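Local structure of putative oxidoreductase (Jannaschia sp., 3C24) at residues 63-68 with 89-94; 99-104 with 120-125; 151-156 with 182-187. The protein is a putative oxidoreductase that probably binds a nicotinamide dinucleotide in its Rossmann-type domain, its substrate being unknown. All coordinates share one frame; numbering follows the deposited sequence. Where two conformers were deposited one is given.

The three contacts run from the rim of the Rossmann-type domain to its junction with the C-terminal part. Contact 1 ties two loops at the periphery, its centre about 25 Å from that of the chain, with an arginine, backbone carbonyls and bridging waters. Contact 2 lies deepest, about 5 Å from the chain centre, and combines parallel strand pairing with a histidine-to-carbonyl bond. Contact 3 is intermediate, pairing apolar packing with a line of waters. Contacts 2 and 3 share one sheet, since strands 117-123 and 148-156 are neighbours, and Ile-120 touches Leu-187; both also meet the second subunit, whereas contact 1 touches neither the other two contacts nor the second subunit.

Contact 1: 63-68 with 89-94; sequences GWIDEA and PRVRPG
Loops 63-68 and 89-94 run past one another with Ile-65 nearest Val-91 (CA to CA 6.0 Å) and Asp-66 nearest Arg-92, and no direct backbone hydrogen bond joins them. Ile-65 turns its two branches to different parts of Arg-90. Its CG2, set anti to the backbone N (chi1 of the residue -65°), lies 3.4 Å from Arg-90 O, while CD1 sits over the centre of the Arg-90 guanidinium, 3.6 Å from CZ. The two side chains cross at about a right angle, and the guanidinium under that methyl is held from elsewhere by a salt bridge to Asp-62. In this Rossmann-type domain the two loops lead into the neighbouring parallel strands 70-73 and 96-99, so the contact joins the approaches to both at the edge of the domain. Arg-92 reaches across farther along the loop, its chain bent at chi3 (-63°), and lays one guanidinium face over the peptide that follows Asp-66. NH2 donates to Ala-68 O at 3.0 Å in an almost straight bond; the oxygen lies in the guanidinium plane, yet the donor stands above the carbonyl plane. With an alanine for Arg-92, Ala-68 O would probably keep water 1 but lose its arginine donor, and the peptide its flat cover. Water 1 is gripped by both loops, donating to Ile-65 O at 2.6 Å and to Ala-68 O and accepting from Arg-92 N, with a weak bond from NE. Water 2 joins Asp-66 OD1 to Arg-90 O, which it meets at 3.0 Å.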
loop_
_atom_site.group_PDB
_atom_site.type_symbol
_atom_site.label_atom_id
_atom_site.label_comp_id
_atom_site.label_asym_id
_atom_site.label_seq_id
_atom_site.Cartn_x
_atom_site.Cartn_y
_atom_site.Cartn_z
ATOM N N GLY A 63 44.222 -11.838 -7.885
ATOM C CA GLY A 63 44.195 -12.687 -9.073
ATOM C C GLY A 63 42.825 -12.816 -9.697
ATOM O O GLY A 63 42.666 -13.132 -10.875
ATOM N N TRP A 64 41.824 -12.575 -8.873
ATOM C CA TRP A 64 40.434 -12.721 -9.329
ATOM C C TRP A 64 40.080 -11.768 -10.433
ATOM O O TRP A 64 39.277 -12.068 -11.327
ATOM C CB TRP A 64 39.471 -12.505 -8.185
ATOM C CG TRP A 64 39.540 -11.179 -7.549
ATOM C CD1 TRP A 64 40.282 -10.830 -6.488
ATOM C CD2 TRP A 64 38.783 -10.029 -7.910
ATOM N NE1 TRP A 64 40.069 -9.528 -6.173
ATOM C CE2 TRP A 64 39.138 -9.009 -7.028
ATOM C CE3 TRP A 64 37.841 -9.763 -8.906
ATOM C CZ2 TRP A 64 38.590 -7.743 -7.097
ATOM C CZ3 TRP A 64 37.300 -8.496 -8.974
ATOM C CH2 TRP A 64 37.666 -7.511 -8.082
ATOM N N ILE A 65 40.689 -10.604 -10.348
ATOM C CA ILE A 65 40.410 -9.544 -11.315
ATOM C C ILE A 65 40.557 -10.045 -12.761
ATOM O O ILE A 65 39.712 -9.761 -13.609
ATOM C CB ILE A 65 41.274 -8.290 -11.050
ATOM C CG1 ILE A 65 40.891 -7.673 -9.700
ATOM C CG2 ILE A 65 41.105 -7.286 -12.145
ATOM C CD1 ILE A 65 41.774 -6.522 -9.264
ATOM N N ASP A 66 41.570 -10.866 -13.008
ATOM C CA ASP A 66 41.866 -11.393 -14.356
ATOM C C ASP A 66 41.010 -12.541 -14.752
ATOM O O ASP A 66 41.081 -13.011 -15.878
ATOM C CB ASP A 66 43.302 -11.921 -14.475
ATOM C CG ASP A 66 44.308 -10.831 -14.688
ATOM O OD1 ASP A 66 43.945 -9.637 -14.571
ATOM O OD2 ASP A 66 45.469 -11.187 -14.989
ATOM N N GLU A 67 40.173 -12.983 -13.834
ATOM C CA GLU A 67 39.307 -14.132 -14.112
ATOM C C GLU A 67 37.852 -13.712 -14.254
ATOM O O GLU A 67 37.054 -14.405 -14.843
ATOM C CB GLU A 67 39.429 -15.161 -12.981
ATOM C CG GLU A 67 40.835 -15.818 -12.908
ATOM C CD GLU A 67 41.097 -16.579 -11.600
ATOM O OE1 GLU A 67 40.609 -16.140 -10.533
ATOM O OE2 GLU A 67 41.832 -17.597 -11.631
ATOM N N ALA A 68 37.564 -12.521 -13.766
ATOM C CA ALA A 68 36.167 -12.037 -13.687
ATOM C C ALA A 68 35.566 -11.585 -14.991
ATOM O O ALA A 68 36.063 -10.651 -15.628
ATOM C CB ALA A 68 36.061 -10.882 -12.648
ATOM N N PRO A 89 39.389 0.839 -13.647
ATOM C CA PRO A 89 40.604 0.850 -14.491
ATOM C C PRO A 89 41.424 -0.433 -14.466
ATOM O O PRO A 89 42.356 -0.611 -15.302
ATOM C CB PRO A 89 41.444 1.966 -13.881
ATOM C CG PRO A 89 40.479 2.831 -13.139
ATOM C CD PRO A 89 39.392 1.936 -12.658
ATOM N N ARG A 90 41.076 -1.319 -13.538
ATOM C CA ARG A 90 41.839 -2.560 -13.318
ATOM C C ARG A 90 41.326 -3.800 -14.035
ATOM O O ARG A 90 42.038 -4.779 -14.201
ATOM C CB ARG A 90 41.942 -2.869 -11.798
ATOM C CG ARG A 90 42.504 -1.747 -10.933
ATOM C CD ARG A 90 42.546 -2.180 -9.427
ATOM N NE ARG A 90 43.566 -3.206 -9.216
ATOM C CZ ARG A 90 43.798 -3.838 -8.066
ATOM N NH1 ARG A 90 43.080 -3.554 -7.000
ATOM N NH2 ARG A 90 44.755 -4.740 -7.988
ATOM N N VAL A 91 40.058 -3.757 -14.442
ATOM C CA VAL A 91 39.439 -4.927 -15.067
ATOM C C VAL A 91 39.849 -5.098 -16.535
ATOM O O VAL A 91 40.280 -4.147 -17.167
ATOM C CB VAL A 91 37.910 -4.921 -14.918
ATOM C CG1 VAL A 91 37.519 -4.927 -13.401
ATOM C CG2 VAL A 91 37.274 -3.710 -15.689
ATOM N N ARG A 92 39.734 -6.319 -17.051
ATOM C CA ARG A 92 40.076 -6.586 -18.443
ATOM C C ARG A 92 39.035 -5.945 -19.371
ATOM O O ARG A 92 37.854 -5.755 -18.984
ATOM C CB ARG A 92 40.109 -8.093 -18.727
ATOM C CG ARG A 92 41.165 -8.873 -17.956
ATOM C CD ARG A 92 40.888 -10.383 -18.170
ATOM N NE ARG A 92 39.584 -10.824 -17.624
ATOM C CZ ARG A 92 39.063 -12.031 -17.823
ATOM N NH1 ARG A 92 39.692 -12.920 -18.572
ATOM N NH2 ARG A 92 37.895 -12.348 -17.299
ATOM N N PRO A 93 39.453 -5.556 -20.578
ATOM C CA PRO A 93 38.473 -5.015 -21.505
ATOM C C PRO A 93 37.312 -6.003 -21.617
ATOM O O PRO A 93 37.517 -7.211 -21.608
ATOM C CB PRO A 93 39.253 -4.992 -22.832
ATOM C CG PRO A 93 40.683 -4.705 -22.382
ATOM C CD PRO A 93 40.833 -5.534 -21.129
ATOM N N GLY A 94 36.106 -5.506 -21.773
ATOM C CA GLY A 94 34.952 -6.408 -21.955
ATOM C C GLY A 94 34.299 -6.927 -20.709
ATOM O O GLY A 94 33.257 -7.598 -20.775
HETATM O O HOH W 1 38.527 -8.490 -15.535
HETATM O O HOH W 2 42.799 -7.349 -15.489
#

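Contact 2: 99-104 with 120-125; sequences ILDAAA and IGHPCH
This is a parallel strand pairing that continues into a loop-to-strand contact, at the C-terminal end of strand 96-99 in the beta-alpha-beta unit formed with helix 103-107 and strand 117-123. It belongs to the Rossmann-type sheet. Ile-99 and Ile-120 are bridge partners, and Gly-121 N donates to Ile-99 O at 2.9 Å, nearly along the C=O axis; the same oxygen also takes a CA-H...O contact from Ile-120. Their side chains leave on the same face of the sheet, where CD1 of Ile-99 meets CG1 of Ile-120 at 4.3 Å. The CG2 branch of Ile-120 goes the other way, anti to the backbone N, and fits against the turn 3.8 Å from Asp-101 C, with the methyl of Ala-102 beyond it. Helix 184-217 packs on this corner too, through Leu-187 on Ile-120 and Ala-188 on Ala-102. Past Leu-100 the backbones part, and His-122 spans the opening: with CG anti to the backbone N (chi1 -157°), the ring brings ND1 within 2.8 Å of Leu-100 O. The bond, 150° at the hydrogen, fixes ND1 as a donor and limits rotation of the ring. Phe-227 of the second subunit packs on the same histidine, placing this end of the strand at the dimer interface. Asp-101 runs alongside His-122, its carboxylate nearly perpendicular to the ring, with OD2 3.6 Å from CE1. Its other oxygen serves the following helix: OD1 accepts from Ala-103 N at 2.8 Å, through the anti lone pair.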
loop_
_atom_site.group_PDB
_atom_site.type_symbol
_atom_site.label_atom_id
_atom_site.label_comp_id
_atom_site.label_asym_id
_atom_site.label_seq_id
_atom_site.Cartn_x
_atom_site.Cartn_y
_atom_site.Cartn_z
ATOM N N ILE A 99 26.092 -2.635 -11.608
ATOM C CA ILE A 99 25.630 -1.701 -10.561
ATOM C C ILE A 99 24.179 -2.020 -10.226
ATOM O O ILE A 99 23.360 -2.301 -11.093
ATOM C CB ILE A 99 25.810 -0.191 -10.939
ATOM C CG1 ILE A 99 27.118 0.105 -11.693
ATOM C CG2 ILE A 99 25.757 0.667 -9.697
ATOM C CD1 ILE A 99 26.981 0.163 -13.241
ATOM N N LEU A 100 23.882 -1.975 -8.937
ATOM C CA LEU A 100 22.589 -2.409 -8.430
ATOM C C LEU A 100 21.599 -1.280 -8.170
ATOM O O LEU A 100 20.584 -1.481 -7.476
ATOM C CB LEU A 100 22.821 -3.215 -7.135
ATOM C CG LEU A 100 23.803 -4.403 -7.223
ATOM C CD1 LEU A 100 23.897 -5.249 -5.909
ATOM C CD2 LEU A 100 23.441 -5.280 -8.420
ATOM N N ASP A 101 21.925 -0.093 -8.652
ATOM C CA ASP A 101 21.119 1.095 -8.463
ATOM C C ASP A 101 21.532 2.133 -9.487
ATOM O O ASP A 101 22.711 2.302 -9.774
ATOM C CB ASP A 101 21.307 1.634 -7.041
ATOM C CG ASP A 101 20.259 2.680 -6.667
ATOM O OD1 ASP A 101 20.216 3.796 -7.248
ATOM O OD2 ASP A 101 19.473 2.400 -5.750
ATOM N N ALA A 102 20.544 2.790 -10.073
ATOM C CA ALA A 102 20.809 3.804 -11.086
ATOM C C ALA A 102 21.354 5.127 -10.567
ATOM O O ALA A 102 21.690 5.981 -11.374
ATOM C CB ALA A 102 19.520 4.123 -11.914
ATOM N N ALA A 103 21.371 5.324 -9.245
ATOM C CA ALA A 103 21.771 6.620 -8.708
ATOM C C ALA A 103 23.147 7.123 -9.163
ATOM O O ALA A 103 23.253 8.181 -9.774
ATOM C CB ALA A 103 21.663 6.617 -7.129
ATOM N N ALA A 104 24.200 6.373 -8.865
ATOM C CA ALA A 104 25.561 6.827 -9.262
ATOM C C ALA A 104 25.704 6.978 -10.778
ATOM O O ALA A 104 26.203 7.976 -11.271
ATOM C CB ALA A 104 26.656 5.897 -8.671
ATOM N N ILE A 120 23.174 -2.019 -15.309
ATOM C CA ILE A 120 22.379 -1.617 -14.105
ATOM C C ILE A 120 21.199 -2.551 -13.942
ATOM O O ILE A 120 20.428 -2.795 -14.869
ATOM C CB ILE A 120 21.884 -0.153 -14.142
ATOM C CG1 ILE A 120 22.969 0.804 -14.612
ATOM C CG2 ILE A 120 21.354 0.207 -12.775
ATOM C CD1 ILE A 120 22.425 2.220 -14.868
ATOM N N GLY A 121 21.017 -3.056 -12.712
ATOM C CA GLY A 121 19.831 -3.826 -12.369
ATOM C C GLY A 121 19.228 -3.345 -11.069
ATOM O O GLY A 121 19.907 -2.734 -10.270
ATOM N N HIS A 122 17.917 -3.506 -10.936
ATOM C CA HIS A 122 17.251 -3.193 -9.670
ATOM C C HIS A 122 15.995 -4.014 -9.526
ATOM O O HIS A 122 15.243 -4.134 -10.487
ATOM C CB HIS A 122 16.924 -1.718 -9.625
ATOM C CG HIS A 122 16.761 -1.216 -8.226
ATOM N ND1 HIS A 122 17.844 -0.863 -7.451
ATOM C CD2 HIS A 122 15.676 -1.147 -7.423
ATOM C CE1 HIS A 122 17.410 -0.494 -6.256
ATOM N NE2 HIS A 122 16.102 -0.656 -6.214
ATOM N N PRO A 123 15.736 -4.575 -8.315
ATOM C CA PRO A 123 14.533 -5.369 -8.153
ATOM C C PRO A 123 13.294 -4.492 -8.057
ATOM O O PRO A 123 13.383 -3.321 -7.654
ATOM C CB PRO A 123 14.768 -6.080 -6.829
ATOM C CG PRO A 123 15.825 -5.373 -6.150
ATOM C CD PRO A 123 16.644 -4.628 -7.145
ATOM N N CYS A 124 12.151 -5.042 -8.448
ATOM C CA CYS A 124 10.871 -4.339 -8.244
ATOM C C CYS A 124 10.400 -4.556 -6.805
ATOM O O CYS A 124 9.657 -3.759 -6.244
ATOM C CB CYS A 124 9.763 -4.805 -9.189
ATOM S SG CYS A 124 10.030 -4.363 -10.927
ATOM N N HIS A 125 10.887 -5.658 -6.250
ATOM C CA HIS A 125 10.495 -6.260 -4.972
ATOM C C HIS A 125 9.193 -7.093 -5.186
ATOM O O HIS A 125 8.421 -6.824 -6.122
ATOM C CB HIS A 125 10.288 -5.260 -3.845
ATOM C CG HIS A 125 11.482 -4.448 -3.598
ATOM N ND1 HIS A 125 12.700 -4.987 -3.232
ATOM C CD2 HIS A 125 11.671 -3.118 -3.727
ATOM C CE1 HIS A 125 13.585 -4.002 -3.117
ATOM N NE2 HIS A 125 12.995 -2.868 -3.432
#

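Contact 3: 151-156 with 182-187; sequences VCALMQ and VTTEQL
Val-151 and Leu-187 meet at the close-packed end of this contact, where strand 148-156 lies against the first turn of helix 184-217. CG2 of Val-151 touches CD2 of Leu-187 at 3.7 Å, the two side chains crossing obliquely, while the other leucine methyl, CD1, rests against CB of Ala-153 at 3.9 Å. Ala-153 is directed toward the 182-187 segment, and its CB approaches Val-182 O to 3.1 Å, close for a methyl group. Beside it Val-182 N donates to Cys-152 O at 2.9 Å in an almost linear bond, carrying the pairing of strand 176-181 one residue further; with CG1 anti to the carbonyl carbon (chi1 -65°), CG2 of the valine falls between the backbone N and that carbon, against Cys-152 O. Phe-227 of the second subunit packs on Val-151.

Toward Met-155, a selenomethionine, the fit loosens and three waters take over. Water 3 joins Leu-154 N to Val-182 O, water 4 links Leu-154 O to Thr-184 N, and water 5 lies between Met-155 O and Thr-184 OG1. That hydroxyl also lies 3.5 Å from Met-155 CB, although the end of the extended side chain, with its selenium, leads away. A classic beta bulge at Met-155 and Gln-156, both opposite Tyr-118, marks this part of the strand. The helix start is closed by a capping box: Gln-186 N donates to Thr-183 OG1 at 3.0 Å, and Thr-183 N returns a bond to Gln-186 OE1. With its polar groups bridged by water, the Met-155 side is probably more adaptable than the apolar end around Ala-153.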
loop_
_atom_site.group_PDB
_atom_site.type_symbol
_atom_site.label_atom_id
_atom_site.label_comp_id
_atom_site.label_asym_id
_atom_site.label_seq_id
_atom_site.Cartn_x
_atom_site.Cartn_y
_atom_site.Cartn_z
ATOM N N VAL A 151 14.116 -4.839 -13.101
ATOM C CA VAL A 151 14.378 -3.899 -14.209
ATOM C C VAL A 151 15.874 -3.792 -14.451
ATOM O O VAL A 151 16.674 -3.766 -13.496
ATOM C CB VAL A 151 13.773 -2.486 -13.959
ATOM C CG1 VAL A 151 12.240 -2.545 -13.981
ATOM C CG2 VAL A 151 14.332 -1.873 -12.655
ATOM N N CYS A 152 16.254 -3.768 -15.722
ATOM C CA CYS A 152 17.658 -3.717 -16.106
ATOM C C CYS A 152 17.897 -2.796 -17.265
ATOM O O CYS A 152 17.055 -2.649 -18.145
ATOM C CB CYS A 152 18.125 -5.106 -16.561
ATOM S SG CYS A 152 17.939 -6.479 -15.381
ATOM N N ALA A 153 19.095 -2.220 -17.276
ATOM C CA ALA A 153 19.546 -1.377 -18.350
ATOM C C ALA A 153 20.980 -1.622 -18.726
ATOM O O ALA A 153 21.858 -1.791 -17.869
ATOM C CB ALA A 153 19.424 0.083 -17.948
ATOM N N LEU A 154 21.216 -1.670 -20.024
ATOM C CA LEU A 154 22.561 -1.684 -20.560
ATOM C C LEU A 154 22.975 -0.229 -20.693
ATOM O O LEU A 154 22.485 0.525 -21.557
ATOM C CB LEU A 154 22.634 -2.392 -21.911
ATOM C CG LEU A 154 24.013 -2.534 -22.533
ATOM C CD1 LEU A 154 25.011 -3.373 -21.626
ATOM C CD2 LEU A 154 23.848 -3.194 -23.924
HETATM N N MSE A 155 23.843 0.213 -19.784
HETATM C CA MSE A 155 24.276 1.621 -19.777
HETATM C C MSE A 155 25.267 1.874 -20.886
HETATM O O MSE A 155 25.265 2.913 -21.528
HETATM C CB MSE A 155 24.876 2.012 -18.420
HETATM C CG MSE A 155 25.480 3.381 -18.403
HETATM SE SE MSE A 155 26.148 3.698 -16.613
HETATM C CE MSE A 155 27.046 5.363 -16.919
ATOM N N GLN A 156 26.181 0.939 -21.036
ATOM C CA GLN A 156 27.139 1.012 -22.119
ATOM C C GLN A 156 27.714 -0.362 -22.376
ATOM O O GLN A 156 27.780 -1.227 -21.499
ATOM C CB GLN A 156 28.241 2.037 -21.819
ATOM C CG GLN A 156 29.228 1.620 -20.861
ATOM C CD GLN A 156 30.441 2.539 -20.827
ATOM O OE1 GLN A 156 30.305 3.726 -20.584
ATOM N NE2 GLN A 156 31.640 1.960 -20.962
ATOM N N VAL A 182 15.041 -1.483 -19.808
ATOM C CA VAL A 182 14.870 -0.022 -19.961
ATOM C C VAL A 182 16.201 0.669 -20.264
ATOM O O VAL A 182 17.275 0.062 -20.234
ATOM C CB VAL A 182 14.290 0.610 -18.691
ATOM C CG1 VAL A 182 12.852 0.125 -18.388
ATOM C CG2 VAL A 182 15.196 0.362 -17.473
ATOM N N THR A 183 16.126 1.961 -20.524
ATOM C CA THR A 183 17.342 2.762 -20.672
ATOM C C THR A 183 17.817 3.182 -19.305
ATOM O O THR A 183 17.070 3.119 -18.316
ATOM C CB THR A 183 17.124 4.049 -21.493
ATOM O OG1 THR A 183 16.244 4.940 -20.795
ATOM C CG2 THR A 183 16.543 3.707 -22.878
ATOM N N THR A 184 19.051 3.667 -19.246
ATOM C CA THR A 184 19.631 4.173 -18.005
ATOM C C THR A 184 18.734 5.260 -17.411
ATOM O O THR A 184 18.423 5.240 -16.221
ATOM C CB THR A 184 21.035 4.749 -18.221
ATOM O OG1 THR A 184 21.851 3.724 -18.774
ATOM C CG2 THR A 184 21.688 5.267 -16.899
ATOM N N GLU A 185 18.306 6.200 -18.247
ATOM C CA GLU A 185 17.455 7.294 -17.752
ATOM C C GLU A 185 16.078 6.832 -17.260
ATOM O O GLU A 185 15.560 7.293 -16.232
ATOM C CB GLU A 185 17.316 8.382 -18.805
ATOM C CG GLU A 185 16.500 9.557 -18.290
ATOM C CD GLU A 185 16.564 10.759 -19.218
ATOM O OE1 GLU A 185 15.771 10.807 -20.190
ATOM O OE2 GLU A 185 17.420 11.643 -18.955
ATOM N N GLN A 186 15.499 5.893 -18.004
ATOM C CA GLN A 186 14.234 5.309 -17.608
ATOM C C GLN A 186 14.365 4.604 -16.256
ATOM O O GLN A 186 13.494 4.746 -15.371
ATOM C CB GLN A 186 13.707 4.359 -18.675
ATOM C CG GLN A 186 13.142 5.076 -19.911
ATOM C CD GLN A 186 12.778 4.128 -21.010
ATOM O OE1 GLN A 186 13.393 3.074 -21.143
ATOM N NE2 GLN A 186 11.784 4.502 -21.835
ATOM N N LEU A 187 15.480 3.881 -16.038
ATOM C CA LEU A 187 15.658 3.180 -14.766
ATOM C C LEU A 187 15.764 4.190 -13.634
ATOM O O LEU A 187 15.190 3.997 -12.562
ATOM C CB LEU A 187 16.902 2.314 -14.772
ATOM C CG LEU A 187 16.772 0.999 -13.999
ATOM C CD1 LEU A 187 18.004 0.159 -14.289
ATOM C CD2 LEU A 187 16.562 1.131 -12.516
HETATM O O HOH W 3 19.030 -1.273 -21.907
HETATM O O HOH W 4 20.461 2.485 -21.829
HETATM O O HOH W 5 23.405 4.824 -20.907
#